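Local coordinates for protein diacylglycerol O-acyltransferase (Marinobacter hydrocarbonoclasticus, PDB 6CHJ) that acts as a wax ester synthase/diacylglycerol acyltransferase, probably transferring the acyl group of acyl-CoA to a diacylglycerol to make triacylglycerol, at residues M1-N5 with P68-E72; L12-K16 with L107-E111; A44-R48 with L78-F84. All coordinates share one frame; numbering follows the deposited sequence.

How the interactions relate
Interactions 1 and 2 adjoin each other: Leu4 CD1 of the first lies 3.6 Å from Leu12 CD1 of the second, and helix 6-13 joins 1-5 to 12-16. Interaction 1 is partly buried and relies on backbone bonding plus a leucine on an indole. Interaction 2 is a surface contact, polar and centred on one arginine. Interaction 3 is the buried, mainly aromatic one; it packs helix 39-49 against helix 78-81 and strand 82-86, at a sheet edge within this chain, its centre about 26 Å from that of interaction 1 and about 23 Å from that of interaction 2. Interactions 2 and 3 also touch the second subunit, which does not reach interaction 1.

Interaction 1. Residues M1-N5 with P68-E72; sequences MTPLN and PVWVE
Thr2 and Trp70 are joined through their backbones: Trp70 N donates to Thr2 O at 2.8 Å, the N-H bent to 148° but arriving almost in line with the carbonyl, at 174°. A second bond, Leu4 N to Pro68 O at 3.4 Å, is weak. Between the two, Pro3 and Val69 form a single beta bridge, and the N-terminal segment thus runs beside strand 67-72 without becoming a regular strand. Strand 59-64 pairs with this strand through Val69 and Val71.

The apolar contacts lie chiefly at Leu4. Its CD1 rests on Pro68 CB at 3.7 Å, the two side chains crossing at about a right angle, while CD2 comes to 3.2 Å from Trp70 NE1. Leu4 CG sits over one indole face, 4.1 Å above the plane and displaced toward the rim. Trp70 CG is anti to its carbonyl carbon (chi1 -62°), which swings the indole to Leu4, with Met114 and Leu138 also against it. Replacing the indole with an alanine side chain is likely to open a gap beside Leu4 CD2 and strip one wall from that buried leucine. At the other end Met1 CG packs on Val71 CG1 at 4.2 Å and its CB on the carbonyl oxygen of Trp70, while the thioether leads away.

The chemistry implies one sound backbone bond fixing the register and a buried leucine anchoring the chain start, while Met1 and Thr2 stay exposed.

Interaction 2. Residues L12-K16 with L107-E111; sequences LWLEK and LMDRE
Leu12 O and Glu15 OE1 converge on one nitrogen of Arg110. NH2 donates to Leu12 O at 2.8 Å, in the carbonyl plane on a lone pair, though the oxygen is tilted from the guanidinium plane. The same NH2 forms a salt bridge with Glu15 OE1 at 3.0 Å, and here the oxygen lies in the guanidinium plane and uses its anti lone pair.

Arg110 reaches this far because its chain is extended from CG to NE, starting from an unusual chi1 of -93°. Glu15 runs alongside it in the opposite direction, extended beyond a CG that is anti to the backbone N (chi1 174°), and the carboxylate and guanidinium planes are inclined by 30°. Leu12 CD2 lies over one guanidinium face, 3.4 Å from Arg110 NE. Leu107 CD2 touches Glu15 OE2 at 3.6 Å; Leu107 also packs on Arg17 of the second subunit.

The carboxylate has further partners: OE2 accepts from Met21 N, and OE1 is hydrogen-bonded to His135 NE2. Arg110 thus hydrogen-bonds to a carbonyl at the C-terminal end of helix 6-13, and Glu15 ties that helix end to the first histidine of the HHxxxDG motif that marks this acyltransferase family.

Interaction 3. Residues A44-R48 with L78-F84; sequences ADQLR and LEHHFRF
Ala44 O meets two groups: Arg48 N donates a helical hydrogen bond to it at 3.0 Å, and the ring edge of Phe82 comes up with CE2 at 3.7 Å. The helix carbonyl is therefore met by an aromatic C-H edge, not by a polar group of the strand.

Ala44 also supplies the closest aromatic contact. Its CB stands over the Phe84 ring in a CH-pi interaction, 3.5 Å from the ring centroid and 18° off the normal. The small methyl lets helix 39-49 come down on the ring. Phe82 presents its edge instead: Arg48 CG lies in the plane of the ring, 3.7 Å from CE2. Leu47 CB is 3.6 Å from Phe82 CZ, the two side chains crossing at about a right angle. With CG anti to the backbone N (chi1 172°), Phe82 reaches from its strand to these helix residues. Leu78 CD2 lies against the carbonyl oxygens of Leu47 and Arg48, 3.4 Å from Arg48 O.

Arg48 bends at chi3, and its NH2 comes to the edge of the Phe84 ring. NH1 is paired with Glu79 OE2 as a salt bridge, but the two atoms are modelled too close for its geometry to be trusted. Within 78-84, Arg83 grips His80 O side-on, NE at 3.1 Å and NH2 a little longer, linking the strand to a carbonyl of helix 78-81. Leu119 of neighbouring strand 115-121 backs Ala44 and Phe82.

The 44-48 part of the helix runs nearly antiparallel to strand residues 82-84, at 162°, with alternate residues Phe82 and Phe84 turned to it. This is a helix-on-sheet layer of an alpha/beta sandwich, at a strand outermost within this chain in the mixed sheet of the catalytic domain, which belongs to the CoA-dependent acyltransferase clan.

Interaction 1. Residues M1-N5 with P68-E72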
# COMPACT_ATOMS: atom_id res chain seq x y z
N MET B 1 0.29 -11.12 26.79
CA MET B 1 -0.97 -10.53 27.22
C MET B 1 -2.15 -11.25 26.57
O MET B 1 -2.11 -12.47 26.42
CB MET B 1 -1.02 -9.03 26.89
CG MET B 1 0.08 -8.20 27.53
SD MET B 1 -0.55 -7.09 28.81
CE MET B 1 0.97 -6.62 29.66
N THR B 2 -3.17 -10.49 26.16
CA THR B 2 -4.38 -11.04 25.56
C THR B 2 -4.04 -11.96 24.38
O THR B 2 -3.42 -11.50 23.40
CB THR B 2 -5.29 -9.91 25.08
OG1 THR B 2 -5.33 -8.88 26.08
CG2 THR B 2 -6.70 -10.42 24.82
N PRO B 3 -4.41 -13.25 24.43
CA PRO B 3 -4.12 -14.15 23.31
C PRO B 3 -4.99 -13.87 22.09
O PRO B 3 -5.88 -13.01 22.15
CB PRO B 3 -4.40 -15.54 23.89
CG PRO B 3 -5.43 -15.30 24.93
CD PRO B 3 -5.08 -13.96 25.54
N LEU B 4 -4.76 -14.60 21.00
CA LEU B 4 -5.47 -14.42 19.73
C LEU B 4 -6.44 -15.57 19.54
O LEU B 4 -6.03 -16.69 19.21
CB LEU B 4 -4.49 -14.35 18.56
CG LEU B 4 -4.21 -12.99 17.94
CD1 LEU B 4 -3.58 -13.13 16.57
CD2 LEU B 4 -5.51 -12.25 17.86
N ASN B 5 -7.74 -15.32 19.73
CA ASN B 5 -8.70 -16.40 19.58
C ASN B 5 -8.59 -16.98 18.16
O ASN B 5 -8.12 -16.30 17.24
CB ASN B 5 -10.13 -15.93 19.92
CG ASN B 5 -10.71 -14.93 18.91
OD1 ASN B 5 -10.52 -15.05 17.70
ND2 ASN B 5 -11.47 -13.96 19.43
N PRO B 68 0.58 -16.31 18.76
CA PRO B 68 0.35 -14.88 18.57
C PRO B 68 -0.53 -14.28 19.66
O PRO B 68 -1.54 -14.86 20.06
CB PRO B 68 -0.36 -14.83 17.21
CG PRO B 68 -1.09 -16.14 17.13
CD PRO B 68 -0.18 -17.14 17.81
N VAL B 69 -0.12 -13.10 20.13
CA VAL B 69 -0.84 -12.39 21.18
C VAL B 69 -0.87 -10.91 20.84
O VAL B 69 -0.02 -10.39 20.12
CB VAL B 69 -0.19 -12.59 22.57
CG1 VAL B 69 -0.15 -14.06 22.93
CG2 VAL B 69 1.21 -11.98 22.60
N TRP B 70 -1.89 -10.23 21.36
CA TRP B 70 -1.92 -8.78 21.33
C TRP B 70 -1.11 -8.22 22.49
O TRP B 70 -0.96 -8.87 23.53
CB TRP B 70 -3.36 -8.27 21.43
CG TRP B 70 -4.28 -8.66 20.32
CD1 TRP B 70 -5.51 -9.25 20.45
CD2 TRP B 70 -4.07 -8.48 18.91
NE1 TRP B 70 -6.07 -9.44 19.21
CE2 TRP B 70 -5.21 -8.98 18.25
CE3 TRP B 70 -3.03 -7.95 18.14
CZ2 TRP B 70 -5.34 -8.97 16.86
CZ3 TRP B 70 -3.16 -7.94 16.77
CH2 TRP B 70 -4.31 -8.45 16.14
N VAL B 71 -0.60 -7.00 22.32
CA VAL B 71 0.15 -6.31 23.36
C VAL B 71 -0.12 -4.81 23.25
O VAL B 71 -0.35 -4.28 22.16
CB VAL B 71 1.68 -6.56 23.28
CG1 VAL B 71 2.03 -7.96 23.78
CG2 VAL B 71 2.19 -6.36 21.88
N GLU B 72 -0.06 -4.14 24.39
CA GLU B 72 -0.33 -2.72 24.45
C GLU B 72 0.83 -1.95 23.81
O GLU B 72 1.96 -2.00 24.30
CB GLU B 72 -0.54 -2.30 25.90
CG GLU B 72 -1.29 -1.00 26.08
CD GLU B 72 -0.57 -0.03 26.99
OE1 GLU B 72 0.56 -0.36 27.42
OE2 GLU B 72 -1.12 1.05 27.29

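Interaction 2. Residues L12-K16 with L107-E111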
# COMPACT_ATOMS: atom_id res chain seq x y z
N LEU B 12 -5.06 -13.81 9.86
CA LEU B 12 -3.63 -13.61 9.68
C LEU B 12 -3.08 -14.66 8.74
O LEU B 12 -2.27 -14.36 7.85
CB LEU B 12 -2.92 -13.67 11.03
CG LEU B 12 -3.04 -12.44 11.93
CD1 LEU B 12 -2.37 -12.72 13.26
CD2 LEU B 12 -2.40 -11.26 11.25
N TRP B 13 -3.55 -15.89 8.88
CA TRP B 13 -2.91 -17.03 8.25
C TRP B 13 -3.14 -17.03 6.74
O TRP B 13 -2.19 -17.14 5.96
CB TRP B 13 -3.42 -18.31 8.91
CG TRP B 13 -2.83 -19.56 8.34
CD1 TRP B 13 -1.56 -20.05 8.54
CD2 TRP B 13 -3.48 -20.48 7.48
NE1 TRP B 13 -1.39 -21.23 7.85
CE2 TRP B 13 -2.56 -21.51 7.19
CE3 TRP B 13 -4.76 -20.53 6.91
CZ2 TRP B 13 -2.88 -22.58 6.35
CZ3 TRP B 13 -5.08 -21.60 6.09
CH2 TRP B 13 -4.14 -22.60 5.81
N LEU B 14 -4.39 -16.89 6.30
CA LEU B 14 -4.64 -16.96 4.86
C LEU B 14 -4.42 -15.63 4.15
O LEU B 14 -4.74 -15.52 2.97
CB LEU B 14 -6.05 -17.50 4.58
CG LEU B 14 -7.27 -16.85 5.21
CD1 LEU B 14 -7.78 -15.85 4.23
CD2 LEU B 14 -8.34 -17.90 5.42
N GLU B 15 -3.86 -14.64 4.85
CA GLU B 15 -3.46 -13.41 4.20
C GLU B 15 -2.21 -13.63 3.36
O GLU B 15 -1.29 -14.35 3.76
CB GLU B 15 -3.22 -12.31 5.24
CG GLU B 15 -2.66 -11.02 4.66
CD GLU B 15 -2.96 -9.80 5.53
OE1 GLU B 15 -2.41 -9.74 6.65
OE2 GLU B 15 -3.74 -8.91 5.10
N LYS B 16 -2.20 -12.99 2.18
CA LYS B 16 -1.11 -13.05 1.21
C LYS B 16 -1.19 -11.75 0.42
O LYS B 16 -2.13 -10.96 0.60
CB LYS B 16 -1.23 -14.28 0.29
CG LYS B 16 -1.18 -15.66 0.99
CD LYS B 16 -1.92 -16.77 0.23
CE LYS B 16 -2.19 -17.99 1.14
NZ LYS B 16 -3.38 -18.82 0.72
N LEU B 107 -1.36 -4.01 1.64
CA LEU B 107 -1.11 -4.71 2.90
C LEU B 107 -0.83 -3.75 4.04
O LEU B 107 -0.11 -2.75 3.87
CB LEU B 107 0.10 -5.64 2.74
CG LEU B 107 -0.12 -6.99 2.08
CD1 LEU B 107 1.18 -7.77 2.16
CD2 LEU B 107 -1.29 -7.78 2.69
N MET B 108 -1.36 -4.05 5.21
CA MET B 108 -1.03 -3.27 6.38
C MET B 108 0.21 -3.84 7.05
O MET B 108 0.53 -5.02 6.92
CB MET B 108 -2.19 -3.25 7.38
CG MET B 108 -3.53 -3.11 6.77
SD MET B 108 -4.83 -2.82 7.97
CE MET B 108 -4.29 -1.20 8.56
N ASP B 109 0.90 -2.98 7.80
CA ASP B 109 2.12 -3.35 8.51
C ASP B 109 1.76 -4.09 9.79
O ASP B 109 1.08 -3.54 10.66
CB ASP B 109 2.90 -2.08 8.81
CG ASP B 109 4.25 -2.35 9.44
OD1 ASP B 109 4.76 -3.50 9.44
OD2 ASP B 109 4.80 -1.35 9.93
N ARG B 110 2.24 -5.33 9.94
CA ARG B 110 1.86 -6.12 11.11
C ARG B 110 2.58 -5.69 12.39
O ARG B 110 2.14 -6.07 13.48
CB ARG B 110 2.13 -7.60 10.86
CG ARG B 110 0.91 -8.32 10.31
CD ARG B 110 1.15 -9.79 10.13
NE ARG B 110 0.15 -10.32 9.23
CZ ARG B 110 0.04 -11.59 8.86
NH1 ARG B 110 0.90 -12.50 9.31
NH2 ARG B 110 -0.95 -11.94 8.04
N GLU B 111 3.65 -4.90 12.29
CA GLU B 111 4.42 -4.50 13.45
C GLU B 111 3.79 -3.33 14.21
O GLU B 111 4.29 -2.97 15.29
CB GLU B 111 5.85 -4.18 13.03
CG GLU B 111 6.71 -5.43 12.73
CD GLU B 111 7.65 -5.80 13.88
OE1 GLU B 111 8.88 -5.60 13.76
OE2 GLU B 111 7.15 -6.28 14.92

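Interaction 3. Residues A44-R48 with L78-F84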
# COMPACT_ATOMS: atom_id res chain seq x y z
N ALA B 44 -7.80 18.40 9.69
CA ALA B 44 -6.64 17.53 9.79
C ALA B 44 -5.73 18.00 10.91
O ALA B 44 -5.20 17.19 11.68
CB ALA B 44 -5.91 17.47 8.46
N ASP B 45 -5.59 19.32 11.05
CA ASP B 45 -4.66 19.87 12.03
C ASP B 45 -5.03 19.46 13.46
O ASP B 45 -4.15 19.10 14.25
CB ASP B 45 -4.59 21.38 11.88
CG ASP B 45 -3.68 21.80 10.74
OD1 ASP B 45 -2.61 21.16 10.61
OD2 ASP B 45 -4.05 22.73 9.98
N GLN B 46 -6.32 19.49 13.80
CA GLN B 46 -6.67 19.14 15.18
C GLN B 46 -6.79 17.65 15.39
O GLN B 46 -6.67 17.19 16.53
CB GLN B 46 -7.97 19.86 15.61
CG GLN B 46 -8.07 20.03 17.16
CD GLN B 46 -7.20 21.17 17.73
OE1 GLN B 46 -6.01 21.31 17.40
NE2 GLN B 46 -7.79 21.97 18.62
N LEU B 47 -7.01 16.86 14.33
CA LEU B 47 -6.99 15.42 14.50
C LEU B 47 -5.58 14.93 14.78
O LEU B 47 -5.38 14.01 15.59
CB LEU B 47 -7.58 14.72 13.27
CG LEU B 47 -9.12 14.68 13.20
CD1 LEU B 47 -9.64 14.34 11.80
CD2 LEU B 47 -9.71 13.75 14.25
N ARG B 48 -4.58 15.56 14.14
CA ARG B 48 -3.18 15.22 14.42
C ARG B 48 -2.85 15.43 15.89
O ARG B 48 -2.07 14.67 16.47
CB ARG B 48 -2.25 16.06 13.56
CG ARG B 48 -2.27 15.69 12.10
CD ARG B 48 -1.05 16.27 11.43
NE ARG B 48 -1.36 16.93 10.17
CZ ARG B 48 -1.32 16.32 8.99
NH1 ARG B 48 -1.00 15.03 8.94
NH2 ARG B 48 -1.59 16.99 7.88
N LEU B 78 1.06 8.46 15.70
CA LEU B 78 -0.26 8.77 15.15
C LEU B 78 -0.16 9.23 13.71
O LEU B 78 -1.11 9.07 12.94
CB LEU B 78 -1.02 9.81 16.00
CG LEU B 78 -2.40 10.14 15.40
CD1 LEU B 78 -3.33 8.97 15.64
CD2 LEU B 78 -3.01 11.41 15.93
N GLU B 79 0.97 9.79 13.30
CA GLU B 79 1.02 10.21 11.90
C GLU B 79 1.35 9.05 10.97
O GLU B 79 1.33 9.23 9.74
CB GLU B 79 2.00 11.36 11.70
CG GLU B 79 1.65 12.26 10.49
CD GLU B 79 0.14 12.53 10.26
OE1 GLU B 79 -0.67 12.52 11.23
OE2 GLU B 79 -0.24 12.78 9.08
N HIS B 80 1.65 7.88 11.53
CA HIS B 80 1.59 6.69 10.69
C HIS B 80 0.14 6.24 10.45
O HIS B 80 -0.22 5.89 9.33
CB HIS B 80 2.38 5.53 11.31
CG HIS B 80 2.22 4.25 10.57
ND1 HIS B 80 2.91 3.98 9.40
CD2 HIS B 80 1.43 3.18 10.80
CE1 HIS B 80 2.54 2.80 8.95
NE2 HIS B 80 1.64 2.29 9.78
N HIS B 81 -0.70 6.24 11.50
CA HIS B 81 -2.05 5.71 11.37
C HIS B 81 -3.04 6.73 10.80
O HIS B 81 -3.99 6.34 10.10
CB HIS B 81 -2.54 5.19 12.73
CG HIS B 81 -1.70 4.10 13.32
ND1 HIS B 81 -0.55 4.34 14.03
CD2 HIS B 81 -1.87 2.76 13.32
CE1 HIS B 81 -0.03 3.19 14.43
NE2 HIS B 81 -0.81 2.22 14.02
N PHE B 82 -2.85 8.02 11.05
CA PHE B 82 -3.75 9.05 10.56
C PHE B 82 -3.12 9.80 9.40
O PHE B 82 -1.97 10.24 9.50
CB PHE B 82 -4.11 10.04 11.67
CG PHE B 82 -4.88 11.22 11.17
CD1 PHE B 82 -6.09 11.04 10.51
CD2 PHE B 82 -4.40 12.51 11.34
CE1 PHE B 82 -6.81 12.12 10.03
CE2 PHE B 82 -5.11 13.60 10.88
CZ PHE B 82 -6.32 13.40 10.22
N ARG B 83 -3.87 9.97 8.31
CA ARG B 83 -3.29 10.51 7.09
C ARG B 83 -4.23 11.50 6.44
O ARG B 83 -5.45 11.28 6.37
CB ARG B 83 -2.94 9.40 6.09
CG ARG B 83 -1.93 8.45 6.68
CD ARG B 83 -1.27 7.59 5.67
NE ARG B 83 -0.63 6.47 6.36
CZ ARG B 83 -0.32 5.32 5.77
NH1 ARG B 83 -0.59 5.16 4.48
NH2 ARG B 83 0.24 4.34 6.46
N PHE B 84 -3.65 12.59 5.96
CA PHE B 84 -4.35 13.68 5.30
C PHE B 84 -3.94 13.64 3.84
O PHE B 84 -2.76 13.82 3.51
CB PHE B 84 -3.99 15.01 5.96
CG PHE B 84 -4.75 16.20 5.43
CD1 PHE B 84 -6.01 16.05 4.86
CD2 PHE B 84 -4.19 17.48 5.51
CE1 PHE B 84 -6.70 17.15 4.37
CE2 PHE B 84 -4.88 18.59 5.03
CZ PHE B 84 -6.14 18.43 4.47